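Local coordinates for protein Rubredoxin\:oxygen oxidoreductase (Desulfovibrio gigas, PDB 1E5D) that catalyses the four-electron reduction of one oxygen molecule to two water molecules, using a diiron centre and flavin mononucleotide, at residues T252-I257 with S302-V307; K99-S104 with P120-K125; K159-N164 with V217-I222. All blocks are in the same frame, centred on the assembly; numbering follows the deposited sequence.

In the fold
Each of the three contacts joins two neighbouring parallel strands, in three different sheets of the chain. Contacts 2 and 3 belong to the lactamase-like part, in its seven-stranded and six-stranded mixed sheets; their centres lie 20 Å apart and their nearest atoms about 9 Å. Both lie near the diiron centre: the side chain of Ser163 in contact 3 is about 10 Å from the mu-oxo-diiron group, that of Ser103 in contact 2 about 13 Å. Contact 1 lies in the five-stranded parallel sheet of the flavodoxin-like part, away from the annotated sites, its centre 43 Å from that of contact 2 and 32 Å from that of contact 3.

Contact 1. Residues T252-I257 with S302-V307; sequences TNKVVI and SDAGAV
Lys254 crosses Asp303 obliquely, touching Ala304 near its base and the carboxylate at its tip. Its CB lies 3.9 Å from Ala304 CA; with CG anti to the backbone N (chi1 -172°), CG comes 4.2 Å from Ala304 CB. CD passes Asp303 OD1, and a bend at chi3 turns the end of the chain toward the carboxylate, CE lying 3.6 Å from OD1. At the tip, NZ forms a salt bridge with Asp303 OD1 at 2.5 Å, meeting the carboxylate on its syn side but 26° out of its plane. Glu300 pairs with the same ammonium group. Nearby, Thr252 OG1 sits 2.4 Å from Asp303 O, too short to take literally. The carbonyl of Lys254 is gripped twice, by Gly305 N at 2.8 Å and more weakly by Ala306 N; Val256 N then bonds to Ala306 O at 3.1 Å. Val256 CG2 packs on Ala304 CB at 3.7 Å, while on the opposite face Val255 CG2 meets Ala306 CB. Salt bridges and backbone bonds thus tie together the beginnings of two inner, neighbouring strands of the flavodoxin-like sheet, and two carboxylates sharing one ammonium group probably help to keep Lys254 charged and its long chain in place.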
ATOM      1  N   THR A 252      -7.823 -22.689 -12.905  1.00 18.15           N
ATOM      2  CA  THR A 252      -8.131 -23.791 -12.025  1.00 13.27           C
ATOM      3  C   THR A 252      -9.353 -23.411 -11.186  1.00 15.89           C
ATOM      4  O   THR A 252      -9.852 -22.284 -11.262  1.00 20.00           O
ATOM      5  CB  THR A 252      -6.970 -24.154 -11.091  1.00 14.51           C
ATOM      6  OG1 THR A 252      -6.706 -23.027 -10.248  1.00 28.84           O
ATOM      7  CG2 THR A 252      -5.698 -24.425 -11.869  1.00 18.21           C
ATOM      8  N   ASN A 253      -9.824 -24.349 -10.385  1.00 17.16           N
ATOM      9  CA  ASN A 253     -10.991 -24.203  -9.534  1.00 24.11           C
ATOM     10  C   ASN A 253     -10.693 -23.399  -8.276  1.00 26.15           C
ATOM     11  O   ASN A 253     -11.381 -23.521  -7.266  1.00 33.15           O
ATOM     12  CB  ASN A 253     -11.487 -25.598  -9.130  1.00 32.47           C
ATOM     13  CG  ASN A 253     -12.991 -25.660  -8.973  1.00 37.76           C
ATOM     14  OD1 ASN A 253     -13.701 -24.778  -9.452  1.00 55.84           O
ATOM     15  ND2 ASN A 253     -13.455 -26.705  -8.298  1.00 52.98           N
ATOM     16  N   LYS A 254      -9.654 -22.581  -8.327  1.00 25.02           N
ATOM     17  CA  LYS A 254      -9.190 -21.794  -7.196  1.00 21.09           C
ATOM     18  C   LYS A 254      -9.728 -20.370  -7.263  1.00 18.71           C
ATOM     19  O   LYS A 254      -9.672 -19.685  -8.282  1.00 17.18           O
ATOM     20  CB  LYS A 254      -7.666 -21.792  -7.171  1.00 21.58           C
ATOM     21  CG  LYS A 254      -7.040 -21.171  -5.934  1.00 22.15           C
ATOM     22  CD  LYS A 254      -5.545 -21.435  -5.924  1.00 20.36           C
ATOM     23  CE  LYS A 254      -4.762 -20.285  -5.324  1.00 21.71           C
ATOM     24  NZ  LYS A 254      -3.326 -20.366  -5.712  1.00 30.24           N
ATOM     25  N   VAL A 255     -10.267 -19.942  -6.124  1.00 14.54           N
ATOM     26  CA  VAL A 255     -10.780 -18.580  -6.018  1.00 16.07           C
ATOM     27  C   VAL A 255      -9.969 -17.853  -4.950  1.00 14.32           C
ATOM     28  O   VAL A 255      -9.801 -18.323  -3.830  1.00 13.52           O
ATOM     29  CB  VAL A 255     -12.283 -18.559  -5.703  1.00 18.92           C
ATOM     30  CG1 VAL A 255     -12.811 -17.138  -5.589  1.00 16.11           C
ATOM     31  CG2 VAL A 255     -13.080 -19.303  -6.766  1.00 18.00           C
ATOM     32  N   VAL A 256      -9.435 -16.700  -5.314  1.00 12.50           N
ATOM     33  CA  VAL A 256      -8.719 -15.797  -4.448  1.00  6.82           C
ATOM     34  C   VAL A 256      -9.617 -14.592  -4.175  1.00  6.60           C
ATOM     35  O   VAL A 256      -9.993 -13.848  -5.080  1.00 15.53           O
ATOM     36  CB  VAL A 256      -7.409 -15.278  -5.064  1.00 11.96           C
ATOM     37  CG1 VAL A 256      -6.877 -14.108  -4.235  1.00  8.64           C
ATOM     38  CG2 VAL A 256      -6.375 -16.378  -5.177  1.00  8.24           C
ATOM     39  N   ILE A 257      -9.962 -14.417  -2.914  1.00 11.20           N
ATOM     40  CA  ILE A 257     -10.714 -13.256  -2.473  1.00 10.49           C
ATOM     41  C   ILE A 257      -9.791 -12.318  -1.705  1.00 13.55           C
ATOM     42  O   ILE A 257      -9.177 -12.696  -0.702  1.00 14.53           O
ATOM     43  CB  ILE A 257     -11.888 -13.667  -1.574  1.00 13.86           C
ATOM     44  CG1 ILE A 257     -12.902 -14.594  -2.244  1.00 15.98           C
ATOM     45  CG2 ILE A 257     -12.565 -12.432  -1.003  1.00 12.84           C
ATOM     46  CD1 ILE A 257     -13.755 -15.375  -1.263  1.00  8.53           C
ATOM     47  N   SER A 302      -1.811 -16.328  -9.411  1.00 15.94           N
ATOM     48  CA  SER A 302      -1.151 -16.898 -10.571  1.00 16.90           C
ATOM     49  C   SER A 302      -1.881 -18.117 -11.121  1.00 23.66           C
ATOM     50  O   SER A 302      -2.048 -18.264 -12.329  1.00 21.48           O
ATOM     51  CB  SER A 302       0.296 -17.278 -10.213  1.00 12.68           C
ATOM     52  OG  SER A 302       0.302 -18.383  -9.331  1.00 40.64           O
ATOM     53  N   ASP A 303      -2.338 -18.999 -10.236  1.00 18.22           N
ATOM     54  CA  ASP A 303      -3.024 -20.203 -10.690  1.00 17.80           C
ATOM     55  C   ASP A 303      -4.484 -20.199 -10.263  1.00 26.79           C
ATOM     56  O   ASP A 303      -5.152 -21.236 -10.292  1.00 31.08           O
ATOM     57  CB  ASP A 303      -2.294 -21.443 -10.157  1.00 13.93           C
ATOM     58  CG  ASP A 303      -2.187 -21.409  -8.642  1.00 22.72           C
ATOM     59  OD1 ASP A 303      -2.377 -20.310  -8.067  1.00 36.18           O
ATOM     60  OD2 ASP A 303      -1.921 -22.458  -8.022  1.00 43.09           O
ATOM     61  N   ALA A 304      -5.032 -19.048  -9.872  1.00 26.70           N
ATOM     62  CA  ALA A 304      -6.461 -19.004  -9.556  1.00 21.29           C
ATOM     63  C   ALA A 304      -7.289 -18.808 -10.816  1.00 19.46           C
ATOM     64  O   ALA A 304      -6.791 -18.226 -11.785  1.00 20.25           O
ATOM     65  CB  ALA A 304      -6.766 -17.878  -8.584  1.00  9.97           C
ATOM     66  N   GLY A 305      -8.536 -19.256 -10.824  1.00 13.62           N
ATOM     67  CA  GLY A 305      -9.388 -18.993 -11.983  1.00  8.63           C
ATOM     68  C   GLY A 305     -10.252 -17.768 -11.788  1.00 12.55           C
ATOM     69  O   GLY A 305     -10.715 -17.127 -12.735  1.00 23.04           O
ATOM     70  N   ALA A 306     -10.501 -17.405 -10.529  1.00 11.57           N
ATOM     71  CA  ALA A 306     -11.293 -16.198 -10.292  1.00 14.57           C
ATOM     72  C   ALA A 306     -10.669 -15.331  -9.208  1.00 14.51           C
ATOM     73  O   ALA A 306     -10.174 -15.823  -8.195  1.00 20.30           O
ATOM     74  CB  ALA A 306     -12.717 -16.563  -9.903  1.00 12.78           C
ATOM     75  N   VAL A 307     -10.711 -14.027  -9.422  1.00 15.63           N
ATOM     76  CA  VAL A 307     -10.174 -13.067  -8.462  1.00 14.70           C
ATOM     77  C   VAL A 307     -11.315 -12.193  -7.970  1.00 20.63           C
ATOM     78  O   VAL A 307     -11.892 -11.461  -8.775  1.00 22.98           O
ATOM     79  CB  VAL A 307      -9.069 -12.224  -9.114  1.00 13.57           C
ATOM     80  CG1 VAL A 307      -8.597 -11.096  -8.226  1.00 13.79           C
ATOM     81  CG2 VAL A 307      -7.900 -13.127  -9.489  1.00 15.06           C
TER

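Contact 2. Residues K99-S104 with P120-K125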
ATOM      1  N   LYS A  99      37.746  -8.564 -22.506  1.00 30.36           N
ATOM      2  CA  LYS A  99      36.484  -8.229 -23.158  1.00 31.03           C
ATOM      3  C   LYS A  99      35.285  -8.424 -22.245  1.00 27.81           C
ATOM      4  O   LYS A  99      35.159  -9.342 -21.446  1.00 34.52           O
ATOM      5  CB  LYS A  99      36.320  -9.072 -24.429  1.00 38.94           C
ATOM      6  CG  LYS A  99      36.737  -8.345 -25.695  1.00 40.57           C
ATOM      7  CD  LYS A  99      37.316  -9.301 -26.722  1.00 50.30           C
ATOM      8  CE  LYS A  99      37.100  -8.768 -28.132  1.00 62.54           C
ATOM      9  NZ  LYS A  99      36.671  -7.339 -28.110  1.00 82.46           N
ATOM     10  N   ILE A 100      34.363  -7.481 -22.408  1.00 25.66           N
ATOM     11  CA  ILE A 100      33.091  -7.545 -21.720  1.00 20.82           C
ATOM     12  C   ILE A 100      32.011  -7.856 -22.748  1.00 18.19           C
ATOM     13  O   ILE A 100      31.794  -7.021 -23.631  1.00 23.39           O
ATOM     14  CB  ILE A 100      32.736  -6.231 -21.011  1.00 21.96           C
ATOM     15  CG1 ILE A 100      33.731  -5.814 -19.929  1.00 21.77           C
ATOM     16  CG2 ILE A 100      31.324  -6.315 -20.442  1.00 19.64           C
ATOM     17  CD1 ILE A 100      33.524  -4.412 -19.399  1.00 38.43           C
ATOM     18  N   PHE A 101      31.392  -9.019 -22.620  1.00 19.68           N
ATOM     19  CA  PHE A 101      30.324  -9.385 -23.541  1.00 27.74           C
ATOM     20  C   PHE A 101      28.938  -9.087 -22.975  1.00 28.53           C
ATOM     21  O   PHE A 101      28.626  -9.512 -21.864  1.00 38.88           O
ATOM     22  CB  PHE A 101      30.425 -10.870 -23.908  1.00 30.29           C
ATOM     23  CG  PHE A 101      31.707 -11.163 -24.677  1.00 29.41           C
ATOM     24  CD1 PHE A 101      31.768 -10.931 -26.038  1.00 26.55           C
ATOM     25  CD2 PHE A 101      32.819 -11.654 -24.018  1.00 29.06           C
ATOM     26  CE1 PHE A 101      32.929 -11.190 -26.736  1.00 19.83           C
ATOM     27  CE2 PHE A 101      33.979 -11.925 -24.711  1.00 26.89           C
ATOM     28  CZ  PHE A 101      34.024 -11.692 -26.068  1.00 21.41           C
ATOM     29  N   THR A 102      28.139  -8.369 -23.757  1.00 21.48           N
ATOM     30  CA  THR A 102      26.770  -8.053 -23.392  1.00 23.69           C
ATOM     31  C   THR A 102      25.887  -7.972 -24.632  1.00 26.30           C
ATOM     32  O   THR A 102      26.340  -7.854 -25.769  1.00 23.09           O
ATOM     33  CB  THR A 102      26.679  -6.731 -22.602  1.00 19.69           C
ATOM     34  OG1 THR A 102      25.380  -6.641 -22.004  1.00 17.79           O
ATOM     35  CG2 THR A 102      26.819  -5.534 -23.523  1.00 13.11           C
ATOM     36  N   SER A 103      24.573  -8.055 -24.405  1.00 22.15           N
ATOM     37  CA  SER A 103      23.667  -7.954 -25.544  1.00 19.09           C
ATOM     38  C   SER A 103      23.682  -6.527 -26.075  1.00 21.52           C
ATOM     39  O   SER A 103      24.176  -5.582 -25.457  1.00 21.61           O
ATOM     40  CB  SER A 103      22.248  -8.358 -25.160  1.00 17.83           C
ATOM     41  OG  SER A 103      21.631  -7.347 -24.377  1.00 19.05           O
ATOM     42  N   SER A 104      23.112  -6.359 -27.268  1.00 23.80           N
ATOM     43  CA  SER A 104      23.088  -5.004 -27.821  1.00 27.68           C
ATOM     44  C   SER A 104      22.250  -4.107 -26.923  1.00 27.19           C
ATOM     45  O   SER A 104      22.633  -2.993 -26.571  1.00 30.83           O
ATOM     46  CB  SER A 104      22.557  -5.041 -29.249  1.00 27.14           C
ATOM     47  OG  SER A 104      21.444  -4.181 -29.395  1.00 45.78           O
ATOM     48  N   PRO A 120      36.046  -2.216 -22.555  1.00 23.43           N
ATOM     49  CA  PRO A 120      36.083  -3.044 -23.767  1.00 26.51           C
ATOM     50  C   PRO A 120      34.769  -3.792 -23.955  1.00 29.34           C
ATOM     51  O   PRO A 120      34.732  -5.021 -23.969  1.00 33.74           O
ATOM     52  CB  PRO A 120      37.200  -4.044 -23.485  1.00 21.88           C
ATOM     53  CG  PRO A 120      37.228  -4.154 -21.999  1.00 23.52           C
ATOM     54  CD  PRO A 120      36.830  -2.807 -21.467  1.00 24.85           C
ATOM     55  N   VAL A 121      33.686  -3.035 -24.101  1.00 27.84           N
ATOM     56  CA  VAL A 121      32.383  -3.638 -24.342  1.00 29.59           C
ATOM     57  C   VAL A 121      32.292  -4.137 -25.780  1.00 29.57           C
ATOM     58  O   VAL A 121      32.683  -3.459 -26.724  1.00 47.38           O
ATOM     59  CB  VAL A 121      31.247  -2.640 -24.060  1.00 28.24           C
ATOM     60  CG1 VAL A 121      29.891  -3.247 -24.372  1.00 22.57           C
ATOM     61  CG2 VAL A 121      31.316  -2.178 -22.611  1.00 25.47           C
ATOM     62  N   GLN A 122      31.775  -5.344 -25.943  1.00 26.10           N
ATOM     63  CA  GLN A 122      31.582  -5.919 -27.262  1.00 22.10           C
ATOM     64  C   GLN A 122      30.208  -6.581 -27.297  1.00 20.96           C
ATOM     65  O   GLN A 122      29.935  -7.491 -26.525  1.00 32.54           O
ATOM     66  CB  GLN A 122      32.667  -6.935 -27.611  1.00 32.85           C
ATOM     67  CG  GLN A 122      32.998  -6.991 -29.093  1.00 44.68           C
ATOM     68  CD  GLN A 122      32.983  -8.382 -29.687  1.00 53.72           C
ATOM     69  OE1 GLN A 122      34.000  -9.077 -29.706  1.00 52.65           O
ATOM     70  NE2 GLN A 122      31.828  -8.810 -30.188  1.00 73.20           N
ATOM     71  N   VAL A 123      29.360  -6.094 -28.185  1.00 25.84           N
ATOM     72  CA  VAL A 123      28.000  -6.574 -28.341  1.00 25.58           C
ATOM     73  C   VAL A 123      27.942  -7.927 -29.032  1.00 31.32           C
ATOM     74  O   VAL A 123      28.509  -8.086 -30.114  1.00 50.98           O
ATOM     75  CB  VAL A 123      27.178  -5.559 -29.168  1.00 24.61           C
ATOM     76  CG1 VAL A 123      25.845  -6.148 -29.601  1.00 19.70           C
ATOM     77  CG2 VAL A 123      27.007  -4.288 -28.352  1.00 31.84           C
ATOM     78  N   VAL A 124      27.253  -8.883 -28.422  1.00 32.10           N
ATOM     79  CA  VAL A 124      27.005 -10.162 -29.084  1.00 29.00           C
ATOM     80  C   VAL A 124      25.570 -10.187 -29.605  1.00 29.45           C
ATOM     81  O   VAL A 124      24.715  -9.471 -29.102  1.00 30.06           O
ATOM     82  CB  VAL A 124      27.261 -11.363 -28.166  1.00 29.37           C
ATOM     83  CG1 VAL A 124      28.753 -11.476 -27.892  1.00 22.11           C
ATOM     84  CG2 VAL A 124      26.492 -11.245 -26.861  1.00 22.66           C
ATOM     85  N   LYS A 125      25.333 -10.987 -30.626  1.00 33.29           N
ATOM     86  CA  LYS A 125      24.099 -11.046 -31.387  1.00 33.51           C
ATOM     87  C   LYS A 125      23.372 -12.358 -31.130  1.00 30.15           C
ATOM     88  O   LYS A 125      23.985 -13.354 -30.735  1.00 27.05           O
ATOM     89  CB  LYS A 125      24.415 -10.891 -32.872  1.00 45.95           C
ATOM     90  CG  LYS A 125      23.636  -9.843 -33.635  1.00 57.09           C
ATOM     91  CD  LYS A 125      24.341  -9.506 -34.944  1.00 70.67           C
ATOM     92  CE  LYS A 125      23.850 -10.377 -36.092  1.00 79.54           C
ATOM     93  NZ  LYS A 125      23.167  -9.577 -37.148  1.00 87.98           N
TER
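Phe101 and Val124 both set their gamma carbons beside the backbone N, anti to the carbonyl carbon: CG of Phe101 at chi1 -65°, CG1 of Val124 at chi1 -69°. These torsions bring Phe101 CD1 to 3.6 Å from Val124 CG1, the two side chains crossing at about a right angle. Gln122 runs alongside Phe101 in the same direction, its amide plane turned 74° from the ring and OE1 lying 3.8 Å from Phe101 CE1. Lys99 crosses Gln122 obliquely, its CE 3.5 Å from Gln122 OE1. On the other face, Thr102 CG2 touches Val121 CG1 at 3.9 Å, while its OG1 bonds to Ile77 O in the next strand. The backbones are laced in parallel: Ile100 N to Pro120 O and Gln122 N to Ile100 O, both 2.9 Å, a weak bond from Thr102 N to Gln122 O, and Val124 N to Thr102 O at 3.0 Å. Ser103 N-caps helix 104-114 through its OG and Gly106 N. Strand 99-103, that helix and strand 121-124 form a beta-alpha-beta crossover, with 121-124 the outermost strand of its sheet in this chain, in the metallo-beta-lactamase fold that carries the diiron site.

Contact 3. Residues K159-N164 with V217-I222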
ATOM      1  N   LYS A 159      25.906 -28.867 -22.418  1.00 29.74           N
ATOM      2  CA  LYS A 159      24.466 -28.801 -22.182  1.00 40.03           C
ATOM      3  C   LYS A 159      24.169 -28.005 -20.912  1.00 34.21           C
ATOM      4  O   LYS A 159      23.385 -28.406 -20.062  1.00 35.06           O
ATOM      5  CB  LYS A 159      23.862 -30.205 -22.111  1.00 44.96           C
ATOM      6  CG  LYS A 159      23.891 -30.914 -23.462  1.00 48.61           C
ATOM      7  CD  LYS A 159      22.920 -32.079 -23.501  1.00 61.16           C
ATOM      8  CE  LYS A 159      23.620 -33.372 -23.890  1.00 66.18           C
ATOM      9  NZ  LYS A 159      23.474 -34.411 -22.832  1.00 61.93           N
ATOM     10  N   VAL A 160      24.846 -26.868 -20.830  1.00 27.10           N
ATOM     11  CA  VAL A 160      24.762 -25.926 -19.736  1.00 25.64           C
ATOM     12  C   VAL A 160      24.107 -24.631 -20.207  1.00 18.93           C
ATOM     13  O   VAL A 160      24.659 -23.918 -21.039  1.00 27.63           O
ATOM     14  CB  VAL A 160      26.134 -25.559 -19.139  1.00 33.08           C
ATOM     15  CG1 VAL A 160      25.943 -24.732 -17.874  1.00 33.04           C
ATOM     16  CG2 VAL A 160      26.959 -26.809 -18.869  1.00 30.38           C
ATOM     17  N   LEU A 161      22.930 -24.364 -19.663  1.00 19.92           N
ATOM     18  CA  LEU A 161      22.240 -23.112 -19.933  1.00 18.18           C
ATOM     19  C   LEU A 161      22.396 -22.178 -18.732  1.00 17.33           C
ATOM     20  O   LEU A 161      21.937 -22.502 -17.635  1.00 22.21           O
ATOM     21  CB  LEU A 161      20.769 -23.353 -20.236  1.00 17.87           C
ATOM     22  CG  LEU A 161      19.951 -22.115 -20.599  1.00 19.94           C
ATOM     23  CD1 LEU A 161      20.431 -21.500 -21.905  1.00 15.67           C
ATOM     24  CD2 LEU A 161      18.471 -22.474 -20.660  1.00 17.64           C
ATOM     25  N   ILE A 162      23.051 -21.054 -18.959  1.00 17.45           N
ATOM     26  CA  ILE A 162      23.199 -19.988 -17.976  1.00 19.10           C
ATOM     27  C   ILE A 162      22.202 -18.877 -18.311  1.00 20.51           C
ATOM     28  O   ILE A 162      22.462 -18.175 -19.289  1.00 15.04           O
ATOM     29  CB  ILE A 162      24.643 -19.466 -17.950  1.00 20.06           C
ATOM     30  CG1 ILE A 162      25.692 -20.575 -17.799  1.00 19.99           C
ATOM     31  CG2 ILE A 162      24.802 -18.403 -16.869  1.00 14.75           C
ATOM     32  CD1 ILE A 162      27.126 -20.139 -17.978  1.00 13.87           C
ATOM     33  N   SER A 163      21.125 -18.772 -17.545  1.00 21.41           N
ATOM     34  CA  SER A 163      19.889 -18.100 -17.889  1.00 19.10           C
ATOM     35  C   SER A 163      19.554 -16.788 -17.200  1.00 21.30           C
ATOM     36  O   SER A 163      18.393 -16.354 -17.313  1.00 20.90           O
ATOM     37  CB  SER A 163      18.704 -19.050 -17.569  1.00  4.81           C
ATOM     38  OG  SER A 163      18.894 -19.553 -16.258  1.00 15.64           O
ATOM     39  N   ASN A 164      20.466 -16.131 -16.516  1.00 20.41           N
ATOM     40  CA  ASN A 164      20.178 -14.913 -15.754  1.00 12.71           C
ATOM     41  C   ASN A 164      18.973 -15.137 -14.840  1.00 11.53           C
ATOM     42  O   ASN A 164      18.942 -16.148 -14.132  1.00 13.96           O
ATOM     43  CB  ASN A 164      20.057 -13.695 -16.643  1.00 14.33           C
ATOM     44  CG  ASN A 164      18.857 -13.373 -17.477  1.00 25.15           C
ATOM     45  OD1 ASN A 164      17.857 -12.881 -16.932  1.00 35.11           O
ATOM     46  ND2 ASN A 164      18.908 -13.614 -18.779  1.00 25.58           N
ATOM     47  N   VAL A 217      18.399 -26.517 -27.651  1.00 31.47           N
ATOM     48  CA  VAL A 217      18.717 -26.332 -26.234  1.00 27.00           C
ATOM     49  C   VAL A 217      17.940 -27.306 -25.358  1.00 25.37           C
ATOM     50  O   VAL A 217      16.757 -27.114 -25.089  1.00 39.82           O
ATOM     51  CB  VAL A 217      18.451 -24.878 -25.813  1.00 27.66           C
ATOM     52  CG1 VAL A 217      18.863 -24.655 -24.372  1.00 24.28           C
ATOM     53  CG2 VAL A 217      19.191 -23.937 -26.756  1.00 29.52           C
ATOM     54  N   ALA A 218      18.650 -28.338 -24.923  1.00 22.87           N
ATOM     55  CA  ALA A 218      18.158 -29.361 -24.012  1.00 22.39           C
ATOM     56  C   ALA A 218      19.167 -29.581 -22.882  1.00 27.34           C
ATOM     57  O   ALA A 218      20.002 -30.477 -22.919  1.00 41.12           O
ATOM     58  CB  ALA A 218      17.883 -30.670 -24.723  1.00 18.50           C
ATOM     59  N   PRO A 219      19.057 -28.722 -21.878  1.00 35.04           N
ATOM     60  CA  PRO A 219      20.063 -28.621 -20.826  1.00 32.90           C
ATOM     61  C   PRO A 219      20.100 -29.814 -19.874  1.00 29.22           C
ATOM     62  O   PRO A 219      19.096 -30.480 -19.640  1.00 32.92           O
ATOM     63  CB  PRO A 219      19.629 -27.371 -20.047  1.00 32.87           C
ATOM     64  CG  PRO A 219      18.661 -26.664 -20.939  1.00 36.39           C
ATOM     65  CD  PRO A 219      17.946 -27.766 -21.680  1.00 35.72           C
ATOM     66  N   GLU A 220      21.291 -30.033 -19.334  1.00 27.39           N
ATOM     67  CA  GLU A 220      21.560 -30.957 -18.246  1.00 28.21           C
ATOM     68  C   GLU A 220      21.687 -30.158 -16.947  1.00 24.55           C
ATOM     69  O   GLU A 220      21.500 -30.669 -15.854  1.00 20.22           O
ATOM     70  CB  GLU A 220      22.822 -31.775 -18.499  1.00 32.59           C
ATOM     71  CG  GLU A 220      22.569 -33.275 -18.551  1.00 44.28           C
ATOM     72  CD  GLU A 220      22.900 -33.894 -19.892  1.00 55.41           C
ATOM     73  OE1 GLU A 220      24.070 -34.290 -20.086  1.00 79.25           O
ATOM     74  OE2 GLU A 220      22.007 -33.999 -20.759  1.00 68.48           O
ATOM     75  N   PHE A 221      21.997 -28.884 -17.124  1.00 16.89           N
ATOM     76  CA  PHE A 221      22.132 -27.895 -16.086  1.00 19.04           C
ATOM     77  C   PHE A 221      21.523 -26.555 -16.474  1.00 26.81           C
ATOM     78  O   PHE A 221      21.904 -25.975 -17.500  1.00 22.84           O
ATOM     79  CB  PHE A 221      23.615 -27.644 -15.814  1.00 19.37           C
ATOM     80  CG  PHE A 221      24.311 -28.774 -15.087  1.00 21.73           C
ATOM     81  CD1 PHE A 221      24.209 -28.870 -13.711  1.00 23.93           C
ATOM     82  CD2 PHE A 221      25.050 -29.709 -15.793  1.00 22.59           C
ATOM     83  CE1 PHE A 221      24.853 -29.898 -13.045  1.00 27.70           C
ATOM     84  CE2 PHE A 221      25.701 -30.733 -15.130  1.00 22.79           C
ATOM     85  CZ  PHE A 221      25.597 -30.824 -13.754  1.00 24.20           C
ATOM     86  N   ILE A 222      20.602 -26.043 -15.658  1.00 21.31           N
ATOM     87  CA  ILE A 222      20.211 -24.649 -15.865  1.00 18.98           C
ATOM     88  C   ILE A 222      20.714 -23.809 -14.689  1.00 15.32           C
ATOM     89  O   ILE A 222      20.460 -24.162 -13.547  1.00 15.43           O
ATOM     90  CB  ILE A 222      18.704 -24.431 -16.029  1.00 18.25           C
ATOM     91  CG1 ILE A 222      18.166 -25.054 -17.315  1.00 14.03           C
ATOM     92  CG2 ILE A 222      18.389 -22.943 -15.929  1.00 15.04           C
ATOM     93  CD1 ILE A 222      16.680 -25.337 -17.309  1.00 22.14           C
TER
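Lys159 stands out by having positive backbone angles (phi 59°, psi 46°) and by meeting the facing segment with both its carbonyl and its side chain. With Val160 it faces Phe155 in a G1 beta bulge, at the tight connection from strand 151-155 into strand 160-164. Lys159 O accepts two hydrogen bonds in its carbonyl plane, from Glu220 N at 2.7 Å and Phe221 N at 3.3 Å. Along the side chain, CD passes Ala218 O at 3.4 Å; bends at chi3 and chi4 beyond it then turn NZ to the carboxylate of Glu220 in a salt bridge, 2.6 Å from OE2 on the syn side and only 17° out of plane. NZ also makes a weak bond to Glu220 OE1. Further along, Leu161 N bonds to Phe221 O at 2.9 Å, almost straight onto the carbonyl oxygen. Leu161 rests its CB on Pro219 CG at 4.0 Å and sends CD2 to Ile222 CG1 and CD1 to Val217 CG1. Ser163 OG lies 3.4 Å from Ile222 CG2 but bonds to Ile166 O, past the iron ligand Asp165. The ionic pair, held partly open to solvent, and the doubly bonded carbonyl probably help to set how the strands leading to Asp165 and His226 start side by side, while Leu161, with Val217, Pro219 and Ile222, packs the apolar face of this strand pair.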